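Local coordinates for peptidase S15/CocE/NonD (Thaumarchaeota archaeon SCGC AB-539-E09, PDB 4PF1), which acts as an aminopeptidase, probably a serine peptidase of the S15 family with an alpha/beta hydrolase fold that trims residues from peptide N termini, at residues D194-M199 with K257-H262; I253-K258 with S267-Q272. One frame throughout, in Å; residues are numbered along the deposited sequence.

Running from the N terminus, the chain leaves strand 178-184 of the main sheet and returns to that sheet at strand 287-292; both contacts lie in the largely helical excursion between them, consistent with the cap of an alpha/beta hydrolase. Contact 1 comes first, bringing 194-199 against 257-262 and closing a long loop of 57 intervening residues. Before that loop is complete, contact 2 begins at 253-258, and it closes a short loop of eight residues onto 267-272. The two loops therefore cross rather than nest, sharing Lys257 and Lys258. Helix 254-261 is common to both and ties the segment around strand 197-198 to helix 267-270, with the contact centres about 7 Å apart.

Contact 1: D194-M199 with K257-H262; sequences DDWFHM and KKLAAH
Leu259 lays its CD2 methyl over the junction of two neighbouring aromatic residues, 3.7 Å from CE1 of Phe197 and 3.9 Å from CB of Trp196. The methyl meets the phenylalanine ring obliquely, and the two side chains run antiparallel alongside each other. Although the CB of Leu259 does not point at the other segment, its forked end does the reaching: chi1 of -71° and chi2 of 163° together turn the CD2 branch to the aromatics. A leucine suits this buried place, since its apolar fork brings one methyl to both neighbours. Ser207 of helix 204-215 touches both Leu259 and Trp196. Nothing polar bonds across the two segments; this is buried apolar packing in the helical excursion of an alpha/beta hydrolase fold, joining helix 254-261 to the beginning of the short hairpin formed by strands 197-198 and 201-202. Beyond the leucine, the far end of Phe197 comes near the chain where the helix ends, its CZ lying 4.2 Å from O of His262. That carbonyl accepts a hydrogen bond from NE1 of Trp269, while the His262 ring stacks on Phe268 and bonds through ND1 to Asp266 and through NE2 to Glu13 of the second subunit. Within 194-199, His198 NE2 bonds back to O of Asp194 at 2.8 Å, linking the two sides of the bend, on a lone pair and within the imidazole plane, though bent to 132° at the hydrogen. The Asp194 carboxylate in turn takes backbone N-H groups from Val188, Asp189 and Gly301.

Contact 2: I253-K258 with S267-Q272; sequences IGFWKK and SFWQQQ
Phe255 and Trp269 meet at the ends of their rings, CZ of the phenylalanine standing 4.0 Å from CH2 of the indole, near the indole plane at its edge, with the side chains roughly perpendicular. Flat, apolar rings suit this buried place. Beside them the aliphatic part of Lys258 runs across the end of Phe268, its CD 3.8 Å from CZ of the ring. The lysine is extended beyond CG, which lets its methylenes pack on an aromatic while NZ travels on to Asp18 of the second subunit. Cutting Lys258 back to an alanine would remove CG and CD from the end of the Phe268 ring and would probably leave that Asp18 without its charge mate. Gln272 NE2 lies over one Phe268 face, 3.2 Å above the plane, with the His262 ring on the other; CD2 of Phe268 sits over the Trp269 ring. The Gln272 amide is fixed by a nearly straight bond (178°) from NE2 to O of Phe268, 2.7 Å long. Farther out, Phe255 meets Trp196 edge-to-face. No hydrogen bond links 253-258 to 267-272; Trp269 NE1 instead reaches His262 O, just beyond the helix, and the lysine's methylenes give apolar contact while its ammonium pairs with a carboxylate across the subunit interface.

Contact 1: D194-M199 with K257-H262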
ATOM      1  N   ASP A 194      16.838  -4.822 -30.389  1.00 16.13           N
ATOM      2  CA  ASP A 194      16.176  -5.687 -29.427  1.00 15.66           C
ATOM      3  C   ASP A 194      16.907  -5.691 -28.055  1.00 19.25           C
ATOM      4  O   ASP A 194      16.888  -4.666 -27.378  1.00 18.87           O
ATOM      5  CB  ASP A 194      15.916  -7.097 -29.986  1.00 17.52           C
ATOM      6  CG  ASP A 194      14.728  -7.167 -30.950  1.00 24.67           C
ATOM      7  OD1 ASP A 194      13.782  -6.358 -30.794  1.00 23.51           O
ATOM      8  OD2 ASP A 194      14.741  -8.034 -31.847  1.00 29.39           O
ATOM      9  N   ASP A 195      17.507  -6.816 -27.633  1.00 15.88           N
ATOM     10  CA  ASP A 195      18.054  -6.958 -26.275  1.00 15.44           C
ATOM     11  C   ASP A 195      19.464  -6.415 -26.008  1.00 18.01           C
ATOM     12  O   ASP A 195      19.677  -5.850 -24.936  1.00 17.23           O
ATOM     13  CB  ASP A 195      18.030  -8.427 -25.844  1.00 17.20           C
ATOM     14  CG  ASP A 195      16.634  -8.967 -25.660  1.00 25.56           C
ATOM     15  OD1 ASP A 195      15.970  -8.570 -24.681  1.00 24.70           O
ATOM     16  OD2 ASP A 195      16.207  -9.786 -26.490  1.00 32.13           O
ATOM     17  N   TRP A 196      20.440  -6.694 -26.884  1.00 14.63           N
ATOM     18  CA  TRP A 196      21.849  -6.381 -26.606  1.00 14.51           C
ATOM     19  C   TRP A 196      22.253  -4.950 -26.985  1.00 17.18           C
ATOM     20  O   TRP A 196      22.972  -4.312 -26.218  1.00 16.06           O
ATOM     21  CB  TRP A 196      22.785  -7.412 -27.272  1.00 13.77           C
ATOM     22  CG  TRP A 196      22.224  -8.813 -27.313  1.00 14.89           C
ATOM     23  CD1 TRP A 196      21.997  -9.570 -28.425  1.00 17.94           C
ATOM     24  CD2 TRP A 196      21.745  -9.583 -26.196  1.00 14.62           C
ATOM     25  NE1 TRP A 196      21.409 -10.764 -28.075  1.00 17.37           N
ATOM     26  CE2 TRP A 196      21.238 -10.796 -26.712  1.00 18.70           C
ATOM     27  CE3 TRP A 196      21.683  -9.358 -24.809  1.00 15.88           C
ATOM     28  CZ2 TRP A 196      20.736 -11.808 -25.885  1.00 17.89           C
ATOM     29  CZ3 TRP A 196      21.137 -10.341 -23.995  1.00 17.42           C
ATOM     30  CH2 TRP A 196      20.671 -11.548 -24.534  1.00 18.19           C
ATOM     31  N   PHE A 197      21.818  -4.459 -28.156  1.00 13.57           N
ATOM     32  CA  PHE A 197      22.110  -3.096 -28.619  1.00 13.29           C
ATOM     33  C   PHE A 197      20.880  -2.459 -29.268  1.00 17.44           C
ATOM     34  O   PHE A 197      20.033  -3.171 -29.810  1.00 16.67           O
ATOM     35  CB  PHE A 197      23.265  -3.076 -29.659  1.00 15.18           C
ATOM     36  CG  PHE A 197      24.590  -3.712 -29.306  1.00 16.59           C
ATOM     37  CD1 PHE A 197      24.764  -5.091 -29.397  1.00 19.35           C
ATOM     38  CD2 PHE A 197      25.711  -2.927 -29.062  1.00 18.30           C
ATOM     39  CE1 PHE A 197      26.006  -5.675 -29.135  1.00 20.40           C
ATOM     40  CE2 PHE A 197      26.954  -3.514 -28.795  1.00 21.22           C
ATOM     41  CZ  PHE A 197      27.094  -4.883 -28.836  1.00 19.26           C
ATOM     42  N   HIS A 198      20.824  -1.113 -29.266  1.00 14.44           N
ATOM     43  CA  HIS A 198      19.833  -0.321 -29.993  1.00 14.65           C
ATOM     44  C   HIS A 198      20.593   0.617 -30.907  1.00 20.14           C
ATOM     45  O   HIS A 198      21.205   1.578 -30.432  1.00 19.67           O
ATOM     46  CB  HIS A 198      18.888   0.444 -29.048  1.00 14.65           C
ATOM     47  CG  HIS A 198      17.771  -0.385 -28.495  1.00 17.29           C
ATOM     48  ND1 HIS A 198      16.532   0.163 -28.240  1.00 18.57           N
ATOM     49  CD2 HIS A 198      17.756  -1.687 -28.127  1.00 18.54           C
ATOM     50  CE1 HIS A 198      15.805  -0.815 -27.727  1.00 17.76           C
ATOM     51  NE2 HIS A 198      16.502  -1.944 -27.634  1.00 18.08           N
ATOM     52  N   MET A 199      20.654   0.267 -32.208  1.00 18.44           N
ATOM     53  CA  MET A 199      21.384   1.008 -33.250  1.00 19.15           C
ATOM     54  C   MET A 199      22.858   1.299 -32.822  1.00 22.37           C
ATOM     55  O   MET A 199      23.364   2.410 -33.008  1.00 21.98           O
ATOM     56  CB  MET A 199      20.629   2.298 -33.649  1.00 21.69           C
ATOM     57  CG  MET A 199      19.397   2.025 -34.502  1.00 26.00           C
ATOM     58  SD  MET A 199      18.362   3.485 -34.800  1.00 31.28           S
ATOM     59  CE  MET A 199      17.381   3.513 -33.284  1.00 27.46           C
ATOM     60  N   LYS A 257      32.315 -12.855 -24.970  1.00 17.49           N
ATOM     61  CA  LYS A 257      33.407 -12.906 -25.949  1.00 17.64           C
ATOM     62  C   LYS A 257      32.888 -12.480 -27.325  1.00 21.28           C
ATOM     63  O   LYS A 257      33.559 -11.723 -28.016  1.00 21.10           O
ATOM     64  CB  LYS A 257      34.026 -14.314 -26.013  1.00 20.10           C
ATOM     65  CG  LYS A 257      34.713 -14.746 -24.717  1.00 30.72           C
ATOM     66  CD  LYS A 257      35.221 -16.189 -24.789  1.00 38.95           C
ATOM     67  CE  LYS A 257      36.666 -16.286 -25.223  1.00 49.30           C
ATOM     68  NZ  LYS A 257      37.602 -15.831 -24.160  1.00 59.12           N
ATOM     69  N   LYS A 258      31.653 -12.902 -27.676  1.00 17.85           N
ATOM     70  CA  LYS A 258      30.984 -12.531 -28.928  1.00 17.49           C
ATOM     71  C   LYS A 258      30.614 -11.034 -28.941  1.00 21.16           C
ATOM     72  O   LYS A 258      30.835 -10.364 -29.949  1.00 20.25           O
ATOM     73  CB  LYS A 258      29.725 -13.387 -29.144  1.00 19.23           C
ATOM     74  CG  LYS A 258      30.016 -14.856 -29.443  1.00 21.71           C
ATOM     75  CD  LYS A 258      28.756 -15.700 -29.331  1.00 23.24           C
ATOM     76  CE  LYS A 258      29.027 -17.164 -29.573  1.00 31.88           C
ATOM     77  NZ  LYS A 258      27.838 -18.000 -29.262  1.00 37.95           N
ATOM     78  N   LEU A 259      30.060 -10.514 -27.815  1.00 18.43           N
ATOM     79  CA  LEU A 259      29.663  -9.102 -27.685  1.00 18.27           C
ATOM     80  C   LEU A 259      30.877  -8.167 -27.797  1.00 21.75           C
ATOM     81  O   LEU A 259      30.812  -7.163 -28.512  1.00 21.20           O
ATOM     82  CB  LEU A 259      28.928  -8.847 -26.347  1.00 18.12           C
ATOM     83  CG  LEU A 259      27.513  -9.426 -26.201  1.00 22.83           C
ATOM     84  CD1 LEU A 259      27.091  -9.462 -24.738  1.00 22.61           C
ATOM     85  CD2 LEU A 259      26.496  -8.635 -27.020  1.00 25.54           C
ATOM     86  N   ALA A 260      31.986  -8.512 -27.102  1.00 18.00           N
ATOM     87  CA  ALA A 260      33.223  -7.726 -27.100  1.00 18.15           C
ATOM     88  C   ALA A 260      33.935  -7.769 -28.459  1.00 21.98           C
ATOM     89  O   ALA A 260      34.509  -6.759 -28.870  1.00 21.96           O
ATOM     90  CB  ALA A 260      34.157  -8.224 -26.006  1.00 19.03           C
ATOM     91  N   ALA A 261      33.905  -8.933 -29.149  1.00 18.29           N
ATOM     92  CA  ALA A 261      34.545  -9.101 -30.463  1.00 18.68           C
ATOM     93  C   ALA A 261      33.706  -8.493 -31.598  1.00 22.13           C
ATOM     94  O   ALA A 261      34.255  -8.184 -32.655  1.00 21.94           O
ATOM     95  CB  ALA A 261      34.798 -10.576 -30.745  1.00 19.80           C
ATOM     96  N   HIS A 262      32.383  -8.319 -31.386  1.00 18.34           N
ATOM     97  CA  HIS A 262      31.508  -7.768 -32.425  1.00 17.76           C
ATOM     98  C   HIS A 262      30.700  -6.538 -31.927  1.00 20.96           C
ATOM     99  O   HIS A 262      29.470  -6.619 -31.840  1.00 19.88           O
ATOM    100  CB  HIS A 262      30.560  -8.860 -32.970  1.00 18.57           C
ATOM    101  CG  HIS A 262      31.264 -10.084 -33.470  1.00 22.55           C
ATOM    102  ND1 HIS A 262      32.020 -10.060 -34.628  1.00 25.05           N
ATOM    103  CD2 HIS A 262      31.303 -11.333 -32.949  1.00 24.29           C
ATOM    104  CE1 HIS A 262      32.494 -11.288 -34.775  1.00 24.85           C
ATOM    105  NE2 HIS A 262      32.090 -12.088 -33.789  1.00 24.69           N
TER

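Contact 2: I253-K258 with S267-Q272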
ATOM      1  N   ILE A 253      33.061 -16.662 -20.446  1.00 20.08           N
ATOM      2  CA  ILE A 253      31.646 -16.742 -20.846  1.00 19.00           C
ATOM      3  C   ILE A 253      31.548 -16.383 -22.346  1.00 22.08           C
ATOM      4  O   ILE A 253      31.934 -15.285 -22.750  1.00 21.51           O
ATOM      5  CB  ILE A 253      30.741 -15.868 -19.925  1.00 21.20           C
ATOM      6  CG1 ILE A 253      30.589 -16.537 -18.533  1.00 21.19           C
ATOM      7  CG2 ILE A 253      29.361 -15.612 -20.563  1.00 21.55           C
ATOM      8  CD1 ILE A 253      30.356 -15.595 -17.395  1.00 26.00           C
ATOM      9  N   GLY A 254      31.091 -17.354 -23.140  1.00 18.72           N
ATOM     10  CA  GLY A 254      31.013 -17.294 -24.600  1.00 18.78           C
ATOM     11  C   GLY A 254      30.310 -16.110 -25.233  1.00 22.26           C
ATOM     12  O   GLY A 254      30.833 -15.533 -26.192  1.00 21.65           O
ATOM     13  N   PHE A 255      29.101 -15.755 -24.740  1.00 18.39           N
ATOM     14  CA  PHE A 255      28.347 -14.649 -25.332  1.00 17.59           C
ATOM     15  C   PHE A 255      29.016 -13.294 -25.083  1.00 21.22           C
ATOM     16  O   PHE A 255      28.920 -12.426 -25.950  1.00 21.13           O
ATOM     17  CB  PHE A 255      26.878 -14.625 -24.879  1.00 18.89           C
ATOM     18  CG  PHE A 255      26.012 -13.698 -25.703  1.00 20.25           C
ATOM     19  CD1 PHE A 255      26.002 -13.778 -27.095  1.00 23.72           C
ATOM     20  CD2 PHE A 255      25.224 -12.728 -25.092  1.00 22.09           C
ATOM     21  CE1 PHE A 255      25.210 -12.913 -27.856  1.00 24.42           C
ATOM     22  CE2 PHE A 255      24.435 -11.863 -25.856  1.00 24.36           C
ATOM     23  CZ  PHE A 255      24.435 -11.960 -27.231  1.00 22.77           C
ATOM     24  N   TRP A 256      29.724 -13.117 -23.937  1.00 17.66           N
ATOM     25  CA  TRP A 256      30.462 -11.872 -23.679  1.00 17.61           C
ATOM     26  C   TRP A 256      31.618 -11.733 -24.679  1.00 21.22           C
ATOM     27  O   TRP A 256      31.850 -10.638 -25.199  1.00 20.73           O
ATOM     28  CB  TRP A 256      30.984 -11.789 -22.228  1.00 16.50           C
ATOM     29  CG  TRP A 256      32.026 -10.718 -22.021  1.00 17.72           C
ATOM     30  CD1 TRP A 256      33.326 -10.903 -21.656  1.00 21.04           C
ATOM     31  CD2 TRP A 256      31.882  -9.314 -22.296  1.00 17.41           C
ATOM     32  NE1 TRP A 256      33.989  -9.697 -21.632  1.00 20.58           N
ATOM     33  CE2 TRP A 256      33.131  -8.707 -22.037  1.00 21.66           C
ATOM     34  CE3 TRP A 256      30.816  -8.507 -22.736  1.00 18.41           C
ATOM     35  CZ2 TRP A 256      33.334  -7.327 -22.166  1.00 20.96           C
ATOM     36  CZ3 TRP A 256      31.017  -7.141 -22.862  1.00 19.90           C
ATOM     37  CH2 TRP A 256      32.265  -6.564 -22.584  1.00 20.83           C
ATOM     38  N   LYS A 257      32.315 -12.855 -24.970  1.00 17.49           N
ATOM     39  CA  LYS A 257      33.407 -12.906 -25.949  1.00 17.64           C
ATOM     40  C   LYS A 257      32.888 -12.480 -27.325  1.00 21.28           C
ATOM     41  O   LYS A 257      33.559 -11.723 -28.016  1.00 21.10           O
ATOM     42  CB  LYS A 257      34.026 -14.314 -26.013  1.00 20.10           C
ATOM     43  CG  LYS A 257      34.713 -14.746 -24.717  1.00 30.72           C
ATOM     44  CD  LYS A 257      35.221 -16.189 -24.789  1.00 38.95           C
ATOM     45  CE  LYS A 257      36.666 -16.286 -25.223  1.00 49.30           C
ATOM     46  NZ  LYS A 257      37.602 -15.831 -24.160  1.00 59.12           N
ATOM     47  N   LYS A 258      31.653 -12.902 -27.676  1.00 17.85           N
ATOM     48  CA  LYS A 258      30.984 -12.531 -28.928  1.00 17.49           C
ATOM     49  C   LYS A 258      30.614 -11.034 -28.941  1.00 21.16           C
ATOM     50  O   LYS A 258      30.835 -10.364 -29.949  1.00 20.25           O
ATOM     51  CB  LYS A 258      29.725 -13.387 -29.144  1.00 19.23           C
ATOM     52  CG  LYS A 258      30.016 -14.856 -29.443  1.00 21.71           C
ATOM     53  CD  LYS A 258      28.756 -15.700 -29.331  1.00 23.24           C
ATOM     54  CE  LYS A 258      29.027 -17.164 -29.573  1.00 31.88           C
ATOM     55  NZ  LYS A 258      27.838 -18.000 -29.262  1.00 37.95           N
ATOM     56  N   SER A 267      29.263  -9.136 -40.023  1.00 21.26           N
ATOM     57  CA  SER A 267      28.733 -10.401 -40.546  1.00 21.21           C
ATOM     58  C   SER A 267      28.068 -11.256 -39.458  1.00 24.12           C
ATOM     59  O   SER A 267      27.078 -11.922 -39.746  1.00 23.44           O
ATOM     60  CB  SER A 267      29.837 -11.203 -41.228  1.00 26.63           C
ATOM     61  OG  SER A 267      30.844 -11.592 -40.306  1.00 38.31           O
ATOM     62  N   PHE A 268      28.605 -11.226 -38.212  1.00 19.91           N
ATOM     63  CA  PHE A 268      28.081 -11.995 -37.075  1.00 18.89           C
ATOM     64  C   PHE A 268      26.621 -11.633 -36.761  1.00 23.08           C
ATOM     65  O   PHE A 268      25.815 -12.528 -36.490  1.00 22.30           O
ATOM     66  CB  PHE A 268      28.963 -11.784 -35.823  1.00 20.03           C
ATOM     67  CG  PHE A 268      28.440 -12.422 -34.554  1.00 20.47           C
ATOM     68  CD1 PHE A 268      28.629 -13.777 -34.307  1.00 23.31           C
ATOM     69  CD2 PHE A 268      27.782 -11.662 -33.593  1.00 21.35           C
ATOM     70  CE1 PHE A 268      28.141 -14.367 -33.136  1.00 23.43           C
ATOM     71  CE2 PHE A 268      27.294 -12.252 -32.421  1.00 23.43           C
ATOM     72  CZ  PHE A 268      27.485 -13.599 -32.198  1.00 21.53           C
ATOM     73  N   TRP A 269      26.293 -10.329 -36.769  1.00 19.91           N
ATOM     74  CA  TRP A 269      24.950  -9.850 -36.452  1.00 19.53           C
ATOM     75  C   TRP A 269      24.039  -9.841 -37.679  1.00 23.15           C
ATOM     76  O   TRP A 269      22.850 -10.135 -37.552  1.00 22.37           O
ATOM     77  CB  TRP A 269      25.010  -8.453 -35.821  1.00 18.16           C
ATOM     78  CG  TRP A 269      25.683  -8.414 -34.479  1.00 18.95           C
ATOM     79  CD1 TRP A 269      26.854  -7.789 -34.167  1.00 22.09           C
ATOM     80  CD2 TRP A 269      25.212  -9.016 -33.262  1.00 18.49           C
ATOM     81  NE1 TRP A 269      27.145  -7.963 -32.833  1.00 21.45           N
ATOM     82  CE2 TRP A 269      26.148  -8.703 -32.251  1.00 22.36           C
ATOM     83  CE3 TRP A 269      24.073  -9.769 -32.922  1.00 19.57           C
ATOM     84  CZ2 TRP A 269      25.992  -9.133 -30.927  1.00 21.26           C
ATOM     85  CZ3 TRP A 269      23.921 -10.197 -31.609  1.00 20.65           C
ATOM     86  CH2 TRP A 269      24.874  -9.884 -30.630  1.00 21.15           C
ATOM     87  N   GLN A 270      24.589  -9.502 -38.862  1.00 20.13           N
ATOM     88  CA  GLN A 270      23.828  -9.458 -40.117  1.00 20.30           C
ATOM     89  C   GLN A 270      23.263 -10.848 -40.486  1.00 24.27           C
ATOM     90  O   GLN A 270      22.107 -10.942 -40.904  1.00 23.95           O
ATOM     91  CB  GLN A 270      24.697  -8.909 -41.262  1.00 22.20           C
ATOM     92  CG  GLN A 270      25.006  -7.420 -41.132  1.00 30.10           C
ATOM     93  CD  GLN A 270      25.750  -6.883 -42.324  1.00 41.68           C
ATOM     94  OE1 GLN A 270      25.189  -6.721 -43.409  1.00 41.46           O
ATOM     95  NE2 GLN A 270      27.025  -6.564 -42.140  1.00 21.80           N
ATOM     96  N   GLN A 271      24.064 -11.919 -40.284  1.00 20.88           N
ATOM     97  CA  GLN A 271      23.672 -13.307 -40.584  1.00 21.11           C
ATOM     98  C   GLN A 271      22.649 -13.871 -39.580  1.00 25.17           C
ATOM     99  O   GLN A 271      21.991 -14.871 -39.886  1.00 25.31           O
ATOM    100  CB  GLN A 271      24.907 -14.221 -40.606  1.00 22.69           C
ATOM    101  CG  GLN A 271      25.735 -14.127 -41.880  1.00 36.37           C
ATOM    102  CD  GLN A 271      26.981 -14.977 -41.797  1.00 55.64           C
ATOM    103  OE1 GLN A 271      26.928 -16.192 -41.568  1.00 51.10           O
ATOM    104  NE2 GLN A 271      28.131 -14.356 -41.997  1.00 48.17           N
ATOM    105  N   GLN A 272      22.543 -13.267 -38.380  1.00 20.97           N
ATOM    106  CA  GLN A 272      21.644 -13.753 -37.327  1.00 20.64           C
ATOM    107  C   GLN A 272      20.294 -13.016 -37.272  1.00 24.73           C
ATOM    108  O   GLN A 272      19.397 -13.468 -36.550  1.00 24.43           O
ATOM    109  CB  GLN A 272      22.329 -13.681 -35.961  1.00 21.64           C
ATOM    110  CG  GLN A 272      23.313 -14.814 -35.725  1.00 34.24           C
ATOM    111  CD  GLN A 272      23.951 -14.708 -34.371  1.00 51.69           C
ATOM    112  OE1 GLN A 272      23.521 -15.344 -33.403  1.00 48.71           O
ATOM    113  NE2 GLN A 272      24.969 -13.877 -34.267  1.00 41.53           N
TER